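Local coordinates for protein carboxypeptidase 1 (Deinococcus radiodurans str. R1, PDB 5GIV) that is a metal-dependent carboxypeptidase of the M32 family that probably releases amino acids one by one from peptide C termini with broad specificity, at residues 106-109 and 110-114; 138-141 and 142-146. All coordinates share one frame; numbering follows the deposited sequence.

Contact 1. Residues 106-109 and 110-114; sequences REFS and GHVGQ
Two successive turns of helix 102-122 carry this contact, in which Phe108 and Val112, four residues apart, meet along the helix flank. The aromatic ring has its CG opposite the backbone N (chi1 -153°), which swings it forward along the helix until CE1 lies 3.4 Å from Val112 CG1. The methyl meets the ring obliquely. Val112 CG2 lies against two carbonyl oxygens of the preceding turn, 3.1 Å from Phe108 O and 3.2 Å from Ser109 O. Beneath the pair runs the regular ladder of backbone bonds. Val112 N gives its hydrogen to Phe108 O at 3.0 Å and almost straight (176°), while Gly113 N reaches Ser109 O at 3.1 Å with a more bent path. Gly110 N and His111 N bond in the same way to Arg106 O and Glu107 O. On the neighbouring flank the His111 imidazole looks across to helix 128-147, where NE2 is hydrogen-bonded with Thr138 OG1 and with Tyr134 O. Arg106, on the exposed side, pairs with Glu103. The chemistry implies a two-sided length of helix: a phenylalanine ring and a histidine turned to the next helix, the ring backed by Val112 within its own helix, with charged groups at the surface.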
# COMPACT_ATOMS: atom_id res chain seq x y z
N ARG A 106 4.97 9.82 23.60
CA ARG A 106 5.99 8.91 23.07
C ARG A 106 6.24 7.74 24.00
O ARG A 106 6.39 6.60 23.54
CB ARG A 106 7.28 9.68 22.80
CG ARG A 106 7.22 10.57 21.55
CD ARG A 106 8.58 11.18 21.24
NE ARG A 106 9.00 12.09 22.30
CZ ARG A 106 8.74 13.40 22.30
NH1 ARG A 106 8.08 13.95 21.29
NH2 ARG A 106 9.15 14.15 23.32
N GLU A 107 6.31 7.99 25.31
CA GLU A 107 6.55 6.89 26.25
C GLU A 107 5.43 5.86 26.17
O GLU A 107 5.68 4.66 26.07
CB GLU A 107 6.70 7.44 27.67
CG GLU A 107 7.04 6.36 28.69
CD GLU A 107 6.83 6.80 30.13
OE1 GLU A 107 6.27 7.90 30.35
OE2 GLU A 107 7.25 6.05 31.05
N PHE A 108 4.18 6.32 26.23
CA PHE A 108 3.04 5.41 26.15
C PHE A 108 3.03 4.67 24.81
O PHE A 108 2.82 3.45 24.76
CB PHE A 108 1.74 6.20 26.35
CG PHE A 108 0.60 5.38 26.90
CD1 PHE A 108 0.64 4.00 26.89
CD2 PHE A 108 -0.51 6.01 27.44
CE1 PHE A 108 -0.41 3.27 27.41
CE2 PHE A 108 -1.56 5.27 27.96
CZ PHE A 108 -1.51 3.90 27.94
N SER A 109 3.27 5.40 23.72
CA SER A 109 3.29 4.78 22.40
C SER A 109 4.40 3.73 22.29
O SER A 109 4.19 2.65 21.73
CB SER A 109 3.46 5.86 21.33
OG SER A 109 3.85 5.28 20.10
N GLY A 110 5.58 4.03 22.83
CA GLY A 110 6.67 3.06 22.76
C GLY A 110 6.41 1.84 23.63
O GLY A 110 6.74 0.72 23.24
N HIS A 111 5.79 2.04 24.79
CA HIS A 111 5.51 0.92 25.67
C HIS A 111 4.49 -0.03 25.06
O HIS A 111 4.71 -1.24 25.01
CB HIS A 111 5.02 1.41 27.03
CG HIS A 111 4.46 0.32 27.89
ND1 HIS A 111 5.25 -0.56 28.59
CD2 HIS A 111 3.18 -0.03 28.15
CE1 HIS A 111 4.48 -1.41 29.25
NE2 HIS A 111 3.22 -1.11 29.00
N VAL A 112 3.36 0.52 24.59
CA VAL A 112 2.32 -0.34 24.01
C VAL A 112 2.85 -1.04 22.77
O VAL A 112 2.39 -2.14 22.43
CB VAL A 112 1.04 0.47 23.71
CG1 VAL A 112 0.45 1.02 24.99
CG2 VAL A 112 1.32 1.59 22.72
N GLY A 113 3.82 -0.43 22.08
CA GLY A 113 4.44 -1.12 20.96
C GLY A 113 5.22 -2.34 21.41
O GLY A 113 5.17 -3.39 20.77
N GLN A 114 5.94 -2.22 22.53
CA GLN A 114 6.67 -3.36 23.08
C GLN A 114 5.73 -4.37 23.71
O GLN A 114 5.94 -5.58 23.59
CB GLN A 114 7.71 -2.88 24.10
CG GLN A 114 8.79 -1.99 23.50
CD GLN A 114 9.90 -1.69 24.49
OE1 GLN A 114 11.08 -1.67 24.12
NE2 GLN A 114 9.54 -1.45 25.75

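Contact 2. Residues 138-141 and 142-146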
# COMPACT_ATOMS: atom_id res chain seq x y z
N THR A 138 1.17 -0.62 31.72
CA THR A 138 0.07 -0.05 30.95
C THR A 138 -1.02 0.49 31.87
O THR A 138 -1.56 1.57 31.62
CB THR A 138 -0.52 -1.09 29.99
OG1 THR A 138 0.43 -1.38 28.97
CG2 THR A 138 -1.78 -0.55 29.35
N LEU A 139 -1.34 -0.22 32.95
CA LEU A 139 -2.35 0.28 33.88
C LEU A 139 -1.92 1.59 34.52
O LEU A 139 -2.71 2.52 34.64
CB LEU A 139 -2.66 -0.75 34.95
CG LEU A 139 -3.68 -0.25 35.97
CD1 LEU A 139 -5.02 0.03 35.30
CD2 LEU A 139 -3.85 -1.24 37.11
N ASP A 140 -0.65 1.68 34.93
CA ASP A 140 -0.14 2.90 35.54
C ASP A 140 -0.17 4.05 34.55
O ASP A 140 -0.61 5.16 34.87
CB ASP A 140 1.27 2.66 36.08
CG ASP A 140 1.97 3.94 36.51
OD1 ASP A 140 1.58 4.53 37.54
OD2 ASP A 140 2.94 4.34 35.82
N LEU A 141 0.29 3.81 33.32
CA LEU A 141 0.23 4.84 32.29
C LEU A 141 -1.21 5.21 31.92
O LEU A 141 -1.49 6.36 31.58
CB LEU A 141 0.99 4.39 31.05
CG LEU A 141 2.50 4.20 31.21
CD1 LEU A 141 3.12 3.59 29.95
CD2 LEU A 141 3.18 5.53 31.56
N SER A 142 -2.14 4.24 31.94
CA SER A 142 -3.53 4.58 31.65
C SER A 142 -4.09 5.54 32.70
O SER A 142 -4.76 6.52 32.36
CB SER A 142 -4.40 3.31 31.59
OG SER A 142 -4.00 2.47 30.52
N LEU A 143 -3.80 5.28 33.98
CA LEU A 143 -4.24 6.19 35.02
C LEU A 143 -3.57 7.56 34.89
O LEU A 143 -4.22 8.60 35.07
CB LEU A 143 -3.95 5.58 36.39
CG LEU A 143 -4.83 4.39 36.74
CD1 LEU A 143 -4.27 3.70 37.96
CD2 LEU A 143 -6.28 4.84 36.97
N GLN A 144 -2.29 7.56 34.54
CA GLN A 144 -1.58 8.82 34.36
C GLN A 144 -2.16 9.62 33.20
O GLN A 144 -2.36 10.84 33.31
CB GLN A 144 -0.09 8.56 34.13
CG GLN A 144 0.72 9.82 34.03
CD GLN A 144 2.20 9.56 34.07
OE1 GLN A 144 2.64 8.48 34.48
NE2 GLN A 144 2.98 10.56 33.68
N ALA A 145 -2.43 8.96 32.07
CA ALA A 145 -3.01 9.67 30.94
C ALA A 145 -4.34 10.30 31.32
O ALA A 145 -4.60 11.47 30.99
CB ALA A 145 -3.19 8.72 29.75
N ALA A 146 -5.18 9.57 32.04
CA ALA A 146 -6.46 10.12 32.44
C ALA A 146 -6.29 11.28 33.40
O ALA A 146 -7.13 12.19 33.42
CB ALA A 146 -7.33 9.03 33.07
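Ser142 meets Thr138 one turn back along helix 128-147, and the hydroxyl does the work. Its OG lies opposite the carbonyl carbon and beside the backbone N (chi1 -64°), a setting that folds the side chain back against the preceding turn. There Ser142 OG donates to Thr138 O at 2.8 Å, and Ser142 N donates to the same oxygen, also at 2.8 Å. The two donors arrive from opposite faces of the carbonyl plane, the hydroxyl standing 41° out of it and the amide tilted by 22°, so one acceptor is gripped twice by a single residue. Ser142 OG is in turn hydrogen-bonded with Ile415 N, which links this turn of the helix to a loop far along the chain.

The close fit continues at Ala145, where N bonds to Leu141 O at 2.8 Å and CB sits 3.4 Å from that same oxygen, with Phe104 of helix 102-122 and Tyr159 of helix 155-163 packed around the small methyl. Leu139 and Leu143 make a looser pair, Leu139 CG to Leu143 CD1 4.5 Å, though both side chains also rest on Leu372 of helix 357-372. Partly exposed Gln144 runs extended beside buried Leu141, both pointing the same way and both against Phe104, with Gln144 OE1 4.2 Å from Leu141 CD2.

Toward solvent the fit slackens. Exposed Asp140 keeps its backbone bond to Gln144, yet Asp140 OD2 stays 4.4 Å from Gln144 OE1. What follows is an uneven division of labour: on the buried face a serine hydroxyl spends its hydrogen within its own helix while still joining a distant loop, whereas on the outer face the backbone ladder alone supplies the hydrogen bonds between the two segments.

Overall arrangement
From the N terminus the chain first runs through contact 1 on helix 102-122, then turns and enters helix 128-147, which carries contact 2. The two stand in series: neither nests in nor crosses the other, and each spans adjoining segments of one helix, so neither closes a loop. They do touch, their centres about 12 Å apart: beside the histidine-threonine bond, the Phe108 ring packs on Leu141 and Ser142. Together they pair two successive helices, and residues 138-146 extend the connection to helices 155-163 and 357-372, away from the zinc site formed by His266, His270 and Glu296.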